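Local coordinates for peroxidase (Cellulomonas bogoriensis 69B4 = DSM 16987, PDB 6QZO), which binds heme b and, as a DyP-type peroxidase, probably catalyses the peroxide-dependent oxidation of substrates, at residues A[35-40]-A[101-106]. Residues are numbered along the deposited sequence; the frame is centred on the assembly and turned at random.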
ATOM      1  N   GLU A  35      28.973  11.079  -2.274  1.00 27.10           N
ATOM      2  CA  GLU A  35      29.444  10.838  -3.662  1.00 27.13           C
ATOM      3  C   GLU A  35      28.235  10.472  -4.538  1.00 25.93           C
ATOM      4  O   GLU A  35      28.165  10.963  -5.679  1.00 25.77           O
ATOM      5  CB  GLU A  35      30.529   9.743  -3.655  1.00 28.19           C
ATOM      6  CG  GLU A  35      31.232   9.552  -4.991  1.00 28.88           C
ATOM      7  CD  GLU A  35      32.518   8.738  -4.966  1.00 30.14           C
ATOM      8  OE1 GLU A  35      32.785   8.087  -3.953  1.00 30.40           O
ATOM      9  OE2 GLU A  35      33.177   8.650  -6.020  1.00 31.21           O
ATOM     10  N   HIS A  36      27.306   9.661  -4.028  1.00 25.05           N
ATOM     11  CA  HIS A  36      26.124   9.175  -4.798  1.00 24.20           C
ATOM     12  C   HIS A  36      24.827   9.592  -4.109  1.00 23.51           C
ATOM     13  O   HIS A  36      24.865   9.878  -2.898  1.00 24.31           O
ATOM     14  CB  HIS A  36      26.177   7.653  -4.951  1.00 24.11           C
ATOM     15  CG  HIS A  36      27.537   7.105  -5.238  1.00 24.65           C
ATOM     16  ND1 HIS A  36      28.126   7.206  -6.483  1.00 24.78           N
ATOM     17  CD2 HIS A  36      28.401   6.416  -4.461  1.00 25.37           C
ATOM     18  CE1 HIS A  36      29.299   6.601  -6.459  1.00 25.71           C
ATOM     19  NE2 HIS A  36      29.494   6.112  -5.222  1.00 25.93           N
ATOM     20  N   GLN A  37      23.720   9.608  -4.847  1.00 22.64           N
ATOM     21  CA  GLN A  37      22.355   9.735  -4.268  1.00 21.91           C
ATOM     22  C   GLN A  37      22.087   8.486  -3.421  1.00 21.74           C
ATOM     23  O   GLN A  37      22.564   7.408  -3.790  1.00 22.41           O
ATOM     24  CB  GLN A  37      21.289   9.867  -5.356  1.00 21.39           C
ATOM     25  CG  GLN A  37      21.307  11.205  -6.091  1.00 21.31           C
ATOM     26  CD  GLN A  37      20.055  11.443  -6.896  1.00 20.68           C
ATOM     27  OE1 GLN A  37      18.995  11.743  -6.350  1.00 20.66           O
ATOM     28  NE2 GLN A  37      20.171  11.313  -8.208  1.00 20.71           N
ATOM     29  N   ALA A  38      21.370   8.628  -2.307  1.00 21.27           N
ATOM     30  CA  ALA A  38      20.902   7.488  -1.490  1.00 20.54           C
ATOM     31  C   ALA A  38      19.735   6.836  -2.234  1.00 19.53           C
ATOM     32  O   ALA A  38      19.228   7.460  -3.191  1.00 19.51           O
ATOM     33  CB  ALA A  38      20.500   7.972  -0.122  1.00 20.86           C
ATOM     34  N   GLY A  39      19.341   5.629  -1.829  1.00 18.52           N
ATOM     35  CA  GLY A  39      18.156   4.943  -2.375  1.00 17.74           C
ATOM     36  C   GLY A  39      18.509   4.038  -3.529  1.00 17.45           C
ATOM     37  O   GLY A  39      17.581   3.565  -4.201  1.00 16.82           O
ATOM     38  N   ILE A  40      19.811   3.801  -3.737  1.00 17.63           N
ATOM     39  CA  ILE A  40      20.351   2.934  -4.824  1.00 17.59           C
ATOM     40  C   ILE A  40      21.087   1.756  -4.188  1.00 17.92           C
ATOM     41  O   ILE A  40      20.593   0.613  -4.351  1.00 17.76           O
ATOM     42  CB  ILE A  40      21.212   3.750  -5.801  1.00 17.28           C
ATOM     43  CG1 ILE A  40      20.395   4.897  -6.404  1.00 16.93           C
ATOM     44  CG2 ILE A  40      21.787   2.863  -6.882  1.00 17.27           C
ATOM     45  CD1 ILE A  40      21.241   5.995  -7.027  1.00 17.05           C
ATOM     46  N   VAL A 101      14.896   9.754  -1.152  1.00 16.27           N
ATOM     47  CA  VAL A 101      14.343  10.251  -2.440  1.00 16.02           C
ATOM     48  C   VAL A 101      15.487  10.172  -3.433  1.00 16.35           C
ATOM     49  O   VAL A 101      16.563  10.722  -3.104  1.00 17.83           O
ATOM     50  CB  VAL A 101      13.802  11.688  -2.327  1.00 16.02           C
ATOM     51  CG1 VAL A 101      13.189  12.180  -3.638  1.00 15.84           C
ATOM     52  CG2 VAL A 101      12.791  11.800  -1.198  1.00 15.86           C
ATOM     53  N   THR A 102      15.301   9.455  -4.538  1.00 15.80           N
ATOM     54  CA  THR A 102      16.280   9.344  -5.646  1.00 15.76           C
ATOM     55  C   THR A 102      15.668  10.055  -6.851  1.00 15.81           C
ATOM     56  O   THR A 102      14.504   9.707  -7.197  1.00 15.27           O
ATOM     57  CB  THR A 102      16.604   7.875  -5.940  1.00 15.63           C
ATOM     58  OG1 THR A 102      16.908   7.198  -4.710  1.00 15.67           O
ATOM     59  CG2 THR A 102      17.738   7.715  -6.924  1.00 15.62           C
ATOM     60  N   VAL A 103      16.385  11.038  -7.413  1.00 16.13           N
ATOM     61  CA  VAL A 103      15.899  11.866  -8.557  1.00 16.14           C
ATOM     62  C   VAL A 103      16.528  11.334  -9.841  1.00 16.14           C
ATOM     63  O   VAL A 103      17.765  11.196  -9.893  1.00 16.32           O
ATOM     64  CB  VAL A 103      16.251  13.354  -8.366  1.00 16.43           C
ATOM     65  CG1 VAL A 103      15.631  14.228  -9.445  1.00 16.37           C
ATOM     66  CG2 VAL A 103      15.844  13.837  -6.986  1.00 16.73           C
ATOM     67  N   GLY A 104      15.690  11.062 -10.837  1.00 16.26           N
ATOM     68  CA  GLY A 104      16.115  10.626 -12.179  1.00 16.43           C
ATOM     69  C   GLY A 104      15.549  11.574 -13.210  1.00 16.69           C
ATOM     70  O   GLY A 104      14.414  12.084 -13.005  1.00 16.49           O
ATOM     71  N   PHE A 105      16.310  11.813 -14.271  1.00 17.18           N
ATOM     72  CA  PHE A 105      15.937  12.724 -15.379  1.00 17.82           C
ATOM     73  C   PHE A 105      15.665  11.893 -16.629  1.00 18.12           C
ATOM     74  O   PHE A 105      16.511  11.068 -17.001  1.00 18.25           O
ATOM     75  CB  PHE A 105      17.043  13.732 -15.681  1.00 18.23           C
ATOM     76  CG  PHE A 105      17.537  14.547 -14.515  1.00 18.29           C
ATOM     77  CD1 PHE A 105      16.704  14.850 -13.445  1.00 18.14           C
ATOM     78  CD2 PHE A 105      18.830  15.062 -14.530  1.00 18.53           C
ATOM     79  CE1 PHE A 105      17.177  15.627 -12.394  1.00 18.24           C
ATOM     80  CE2 PHE A 105      19.288  15.842 -13.483  1.00 18.58           C
ATOM     81  CZ  PHE A 105      18.465  16.118 -12.414  1.00 18.42           C
ATOM     82  N   GLY A 106      14.489  12.101 -17.214  1.00 18.82           N
ATOM     83  CA  GLY A 106      14.123  11.577 -18.533  1.00 19.51           C
ATOM     84  C   GLY A 106      14.608  12.537 -19.610  1.00 20.10           C
ATOM     85  O   GLY A 106      14.951  13.680 -19.312  1.00 21.24           O
TER
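At the edge of the N-terminal antiparallel sheet of this DyP-type peroxidase, the amide side chain of Gln-37 pairs with the backbone of Val-103. The sheet belongs to one of the two ferredoxin-like halves of the DyP fold. Strand 100-105 is one of its two edge strands within the chain, and 35-40 is part of the loop before strand 47-55. Gln-37 takes the place of a neighbouring strand at one residue. Its OE1 accepts the amide of Val-103, with N to OE1 2.9 Å, and the bond is almost straight at 175°. This donor is tilted from the carbonyl plane of the side chain. On the same amide, NE2 donates to Val-103 O at 2.9 Å, in the carbonyl plane and on a lone pair. CG lies beside the backbone N of Gln-37 (chi1 -71°), and the extended chain carries the amide out to the strand edge. NE2 also donates to Pro-367 O, so three hydrogen bonds hold the amide and fix its rotation. Replacing Gln-37 by an alanine would probably leave the buried N and O of Val-103 without these mates and open a gap between loop and strand. Next along the strand, Thr-102 directs its side chain at the loop. Its OG1 donates to Ala-38 O at 2.8 Å, again on a lone pair in the carbonyl plane. Gly-39 has positive phi, and a CB on it would clash with Thr-102 OG1. Gly-39 O in turn accepts from Gln-146 of the adjacent strand 143-149. With chi1 at -49°, Thr-102 turns OG1 to the Ala-38 carbonyl and its methyl to Ile-40, the side chains meeting roughly at right angles. There Thr-102 CG2 rests 3.9 Å from both Ile-40 CG1 and Ile-40 CD1.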